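Local structure of suppressor of fused homolog (Drosophila melanogaster, 6LPH) at residues Val215-Thr225 / Arg236-Thr247. The protein probably binds and sequesters DNA-binding transcription factors and recognises nuclear localization sequences, this chain being the N-terminal part of a longer SUFU-family protein. Numbering follows the deposited sequence.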
loop_
_atom_site.group_PDB
_atom_site.type_symbol
_atom_site.label_atom_id
_atom_site.label_comp_id
_atom_site.label_asym_id
_atom_site.label_seq_id
_atom_site.Cartn_x
_atom_site.Cartn_y
_atom_site.Cartn_z
ATOM N N VAL A 215 -9.354 12.317 -11.390
ATOM C CA VAL A 215 -9.026 11.000 -11.994
ATOM C C VAL A 215 -9.409 9.825 -11.057
ATOM O O VAL A 215 -9.962 8.812 -11.517
ATOM C CB VAL A 215 -7.541 10.899 -12.437
ATOM C CG1 VAL A 215 -7.239 9.521 -12.996
ATOM C CG2 VAL A 215 -7.208 11.974 -13.468
ATOM N N LEU A 216 -9.118 9.950 -9.759
ATOM C CA LEU A 216 -9.523 8.902 -8.792
ATOM C C LEU A 216 -11.039 8.715 -8.798
ATOM O O LEU A 216 -11.534 7.580 -8.724
ATOM C CB LEU A 216 -9.074 9.246 -7.374
ATOM C CG LEU A 216 -7.557 9.180 -7.170
ATOM C CD1 LEU A 216 -7.145 9.779 -5.836
ATOM C CD2 LEU A 216 -7.005 7.761 -7.349
ATOM N N ASN A 217 -11.764 9.832 -8.901
ATOM C CA ASN A 217 -13.214 9.793 -8.932
ATOM C C ASN A 217 -13.719 9.031 -10.138
ATOM O O ASN A 217 -14.699 8.267 -10.014
ATOM C CB ASN A 217 -13.813 11.196 -8.939
ATOM C CG ASN A 217 -13.916 11.799 -7.550
ATOM O OD1 ASN A 217 -13.928 11.081 -6.543
ATOM N ND2 ASN A 217 -13.998 13.134 -7.483
ATOM N N PHE A 218 -13.048 9.219 -11.285
ATOM C CA PHE A 218 -13.370 8.457 -12.508
ATOM C C PHE A 218 -13.169 6.960 -12.289
ATOM O O PHE A 218 -14.038 6.158 -12.638
ATOM C CB PHE A 218 -12.490 8.878 -13.699
ATOM C CG PHE A 218 -12.793 10.243 -14.258
ATOM C CD1 PHE A 218 -14.059 10.839 -14.104
ATOM C CD2 PHE A 218 -11.800 10.931 -14.981
ATOM C CE1 PHE A 218 -14.322 12.100 -14.646
ATOM C CE2 PHE A 218 -12.063 12.186 -15.535
ATOM C CZ PHE A 218 -13.318 12.773 -15.351
ATOM N N LEU A 219 -12.011 6.594 -11.722
ATOM C CA LEU A 219 -11.657 5.190 -11.441
ATOM C C LEU A 219 -12.644 4.465 -10.523
ATOM O O LEU A 219 -12.902 3.269 -10.697
ATOM C CB LEU A 219 -10.236 5.103 -10.862
ATOM C CG LEU A 219 -9.076 5.570 -11.765
ATOM C CD1 LEU A 219 -7.784 5.695 -10.961
ATOM C CD2 LEU A 219 -8.870 4.607 -12.926
ATOM N N ARG A 220 -13.208 5.202 -9.570
ATOM C CA ARG A 220 -14.120 4.637 -8.576
ATOM C C ARG A 220 -15.461 4.208 -9.137
ATOM O O ARG A 220 -16.204 3.486 -8.457
ATOM C CB ARG A 220 -14.427 5.655 -7.469
ATOM C CG ARG A 220 -13.386 5.816 -6.395
ATOM C CD ARG A 220 -13.841 6.890 -5.389
ATOM N NE ARG A 220 -12.791 7.185 -4.394
ATOM C CZ ARG A 220 -12.092 8.327 -4.298
ATOM N NH1 ARG A 220 -12.291 9.342 -5.137
ATOM N NH2 ARG A 220 -11.158 8.462 -3.360
ATOM N N GLN A 221 -15.766 4.665 -10.351
ATOM C CA GLN A 221 -17.109 4.585 -10.941
ATOM C C GLN A 221 -17.460 3.199 -11.460
ATOM O O GLN A 221 -18.623 2.881 -11.629
ATOM C CB GLN A 221 -17.175 5.533 -12.137
ATOM C CG GLN A 221 -18.320 6.499 -12.120
ATOM C CD GLN A 221 -18.001 7.720 -11.293
ATOM O OE1 GLN A 221 -17.742 8.797 -11.836
ATOM N NE2 GLN A 221 -18.004 7.561 -9.975
ATOM N N ASP A 222 -16.450 2.397 -11.774
ATOM C CA ASP A 222 -16.695 1.071 -12.298
ATOM C C ASP A 222 -15.778 0.068 -11.637
ATOM O O ASP A 222 -14.644 0.398 -11.302
ATOM C CB ASP A 222 -16.480 1.051 -13.814
ATOM C CG ASP A 222 -17.118 -0.170 -14.466
ATOM O OD1 ASP A 222 -18.265 -0.060 -14.962
ATOM O OD2 ASP A 222 -16.494 -1.254 -14.445
ATOM N N MET A 223 -16.271 -1.162 -11.459
ATOM C CA MET A 223 -15.437 -2.260 -10.983
ATOM C C MET A 223 -14.188 -2.502 -11.834
ATOM O O MET A 223 -13.118 -2.784 -11.306
ATOM C CB MET A 223 -16.245 -3.547 -10.953
ATOM C CG MET A 223 -16.539 -3.971 -9.563
ATOM S SD MET A 223 -15.127 -4.777 -8.784
ATOM C CE MET A 223 -16.202 -5.847 -7.832
ATOM N N GLN A 224 -14.331 -2.382 -13.149
ATOM C CA GLN A 224 -13.210 -2.631 -14.076
ATOM C C GLN A 224 -12.001 -1.726 -13.785
ATOM O O GLN A 224 -10.865 -2.112 -14.041
ATOM C CB GLN A 224 -13.658 -2.441 -15.528
ATOM C CG GLN A 224 -14.786 -3.375 -15.949
ATOM C CD GLN A 224 -15.293 -3.099 -17.362
ATOM O OE1 GLN A 224 -14.655 -3.478 -18.362
ATOM N NE2 GLN A 224 -16.458 -2.455 -17.453
ATOM N N THR A 225 -12.241 -0.539 -13.231
ATOM C CA THR A 225 -11.139 0.391 -12.949
ATOM C C THR A 225 -10.779 0.530 -11.445
ATOM O O THR A 225 -9.970 1.391 -11.069
ATOM C CB THR A 225 -11.405 1.780 -13.579
ATOM O OG1 THR A 225 -12.693 2.251 -13.147
ATOM C CG2 THR A 225 -11.391 1.686 -15.113
ATOM N N ARG A 236 -4.946 -5.150 -15.476
ATOM C CA ARG A 236 -5.887 -4.253 -16.169
ATOM C C ARG A 236 -5.390 -3.905 -17.570
ATOM O O ARG A 236 -4.226 -3.551 -17.753
ATOM C CB ARG A 236 -6.128 -2.951 -15.399
ATOM C CG ARG A 236 -7.532 -2.490 -15.638
ATOM C CD ARG A 236 -7.923 -1.069 -15.301
ATOM N NE ARG A 236 -7.121 -0.279 -14.361
ATOM C CZ ARG A 236 -6.883 1.023 -14.582
ATOM N NH1 ARG A 236 -6.196 1.776 -13.726
ATOM N NH2 ARG A 236 -7.337 1.585 -15.707
ATOM N N GLN A 237 -6.289 -3.939 -18.535
ATOM C CA GLN A 237 -5.870 -3.854 -19.941
ATOM C C GLN A 237 -6.104 -2.497 -20.567
ATOM O O GLN A 237 -5.413 -2.133 -21.506
ATOM C CB GLN A 237 -6.525 -4.953 -20.787
ATOM C CG GLN A 237 -5.918 -6.355 -20.622
ATOM C CD GLN A 237 -4.396 -6.373 -20.696
ATOM O OE1 GLN A 237 -3.728 -6.838 -19.777
ATOM N NE2 GLN A 237 -3.839 -5.841 -21.779
ATOM N N MET A 238 -7.059 -1.743 -20.027
ATOM C CA MET A 238 -7.485 -0.478 -20.635
ATOM C C MET A 238 -7.613 0.582 -19.559
ATOM O O MET A 238 -8.005 0.258 -18.437
ATOM C CB MET A 238 -8.825 -0.654 -21.365
ATOM C CG MET A 238 -8.690 -1.323 -22.739
ATOM S SD MET A 238 -10.248 -1.725 -23.557
ATOM C CE MET A 238 -10.830 -0.106 -24.050
ATOM N N SER A 239 -7.272 1.833 -19.896
ATOM C CA SER A 239 -7.392 2.938 -18.952
ATOM C C SER A 239 -8.823 3.374 -18.883
ATOM O O SER A 239 -9.652 3.018 -19.741
ATOM C CB SER A 239 -6.536 4.136 -19.367
ATOM O OG SER A 239 -7.098 4.783 -20.493
ATOM N N VAL A 240 -9.112 4.201 -17.882
ATOM C CA VAL A 240 -10.460 4.708 -17.697
ATOM C C VAL A 240 -10.904 5.531 -18.910
ATOM O O VAL A 240 -12.079 5.508 -19.299
ATOM C CB VAL A 240 -10.567 5.525 -16.385
ATOM C CG1 VAL A 240 -9.807 6.856 -16.491
ATOM C CG2 VAL A 240 -12.027 5.719 -15.998
ATOM N N PHE A 241 -9.959 6.261 -19.507
ATOM C CA PHE A 241 -10.260 7.089 -20.659
ATOM C C PHE A 241 -10.545 6.240 -21.908
ATOM O O PHE A 241 -11.293 6.672 -22.790
ATOM C CB PHE A 241 -9.103 8.079 -20.914
ATOM C CG PHE A 241 -8.814 8.978 -19.745
ATOM C CD1 PHE A 241 -7.609 8.868 -19.042
ATOM C CD2 PHE A 241 -9.762 9.900 -19.314
ATOM C CE1 PHE A 241 -7.355 9.674 -17.945
ATOM C CE2 PHE A 241 -9.513 10.712 -18.218
ATOM C CZ PHE A 241 -8.308 10.602 -17.529
ATOM N N GLU A 242 -9.926 5.063 -22.000
ATOM C CA GLU A 242 -10.246 4.092 -23.070
ATOM C C GLU A 242 -11.607 3.453 -22.814
ATOM O O GLU A 242 -12.397 3.291 -23.743
ATOM C CB GLU A 242 -9.205 2.969 -23.173
ATOM C CG GLU A 242 -7.852 3.373 -23.706
ATOM C CD GLU A 242 -6.845 2.243 -23.606
ATOM O OE1 GLU A 242 -6.206 2.089 -22.541
ATOM O OE2 GLU A 242 -6.686 1.506 -24.601
ATOM N N LEU A 243 -11.890 3.084 -21.567
ATOM C CA LEU A 243 -13.150 2.380 -21.260
ATOM C C LEU A 243 -14.366 3.301 -21.313
ATOM O O LEU A 243 -15.454 2.890 -21.756
ATOM C CB LEU A 243 -13.084 1.668 -19.894
ATOM C CG LEU A 243 -12.126 0.463 -19.806
ATOM C CD1 LEU A 243 -11.802 0.090 -18.361
ATOM C CD2 LEU A 243 -12.620 -0.754 -20.584
ATOM N N PHE A 244 -14.170 4.531 -20.850
ATOM C CA PHE A 244 -15.225 5.521 -20.752
ATOM C C PHE A 244 -14.782 6.856 -21.357
ATOM O O PHE A 244 -14.481 7.812 -20.627
ATOM C CB PHE A 244 -15.660 5.680 -19.288
ATOM C CG PHE A 244 -16.009 4.378 -18.627
ATOM C CD1 PHE A 244 -17.208 3.727 -18.927
ATOM C CD2 PHE A 244 -15.134 3.785 -17.719
ATOM C CE1 PHE A 244 -17.528 2.508 -18.327
ATOM C CE2 PHE A 244 -15.453 2.571 -17.112
ATOM C CZ PHE A 244 -16.650 1.929 -17.418
ATOM N N PRO A 245 -14.778 6.942 -22.701
ATOM C CA PRO A 245 -14.168 8.091 -23.383
ATOM C C PRO A 245 -14.840 9.425 -23.031
ATOM O O PRO A 245 -14.235 10.484 -23.171
ATOM C CB PRO A 245 -14.337 7.746 -24.857
ATOM C CG PRO A 245 -14.390 6.251 -24.892
ATOM C CD PRO A 245 -15.175 5.888 -23.661
ATOM N N GLU A 246 -16.069 9.366 -22.544
ATOM C CA GLU A 246 -16.737 10.543 -21.982
ATOM C C GLU A 246 -15.924 11.346 -20.937
ATOM O O GLU A 246 -16.054 12.582 -20.820
ATOM C CB GLU A 246 -18.081 10.136 -21.373
ATOM C CG GLU A 246 -18.080 8.838 -20.573
ATOM C CD GLU A 246 -18.658 7.663 -21.345
ATOM O OE1 GLU A 246 -17.876 6.925 -21.984
ATOM O OE2 GLU A 246 -19.901 7.479 -21.320
ATOM N N THR A 247 -15.123 10.631 -20.155
ATOM C CA THR A 247 -14.262 11.261 -19.157
ATOM C C THR A 247 -13.236 12.230 -19.754
ATOM O O THR A 247 -12.756 13.119 -19.053
ATOM C CB THR A 247 -13.566 10.207 -18.278
ATOM O OG1 THR A 247 -12.832 9.297 -19.111
ATOM C CG2 THR A 247 -14.632 9.414 -17.445
#
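With its CG anti to the carbonyl carbon (chi1 -71°), F218 carries its ring off helix 201-219 to T247, whose CG2, likewise anti to the carbonyl carbon, lies over one face. This CH-pi contact is nearly centred: T247 CG2 stands 3.7 Å from the centroid of the F218 ring. The T247 hydroxyl donates to F244 O, which T247 N also reaches from the opposite face of the carbonyl plane; the hydroxyl bond probably helps set the rotation that puts the methyl over the ring. The F218 and F241 side chains cross at about a right angle, F218 CD2 lying 4.0 Å from F241 CE2, while V240 CG2 touches F218 CB at 3.9 Å. An alanine in place of F218 would probably leave the T247 methyl without its aromatic seat and open a gap beside F241. Next to this cluster, V240 CB meets L219 CD2 at 4.0 Å, and T225 CG2 packs 3.6 Å from L243 CD1. T225 OG1 meanwhile donates to L219 O, tying the loop back to the helix. Farther along, F244 CZ comes 3.5 Å from D222 OD1, carboxylate and ring planes 43° apart; D222 OD2 uses its anti lone pair for Q224 N and is met from above its plane by Q224 NE2. R236 lays CD 3.4 Å from Q224 O; its NH2 bonds M238 O and forms a salt bridge with E203 of helix 201-219, and E203 also accepts from V240 N. The chain thus doubles back so that short helix 240-243, begun by an S239-E242 capping box, packs on the C-terminal end of helix 201-219, whose outgoing loop is shaped by the D222 Asx turn: a short helix folded back against the end of a longer one at the margin of this N-terminal SUFU region.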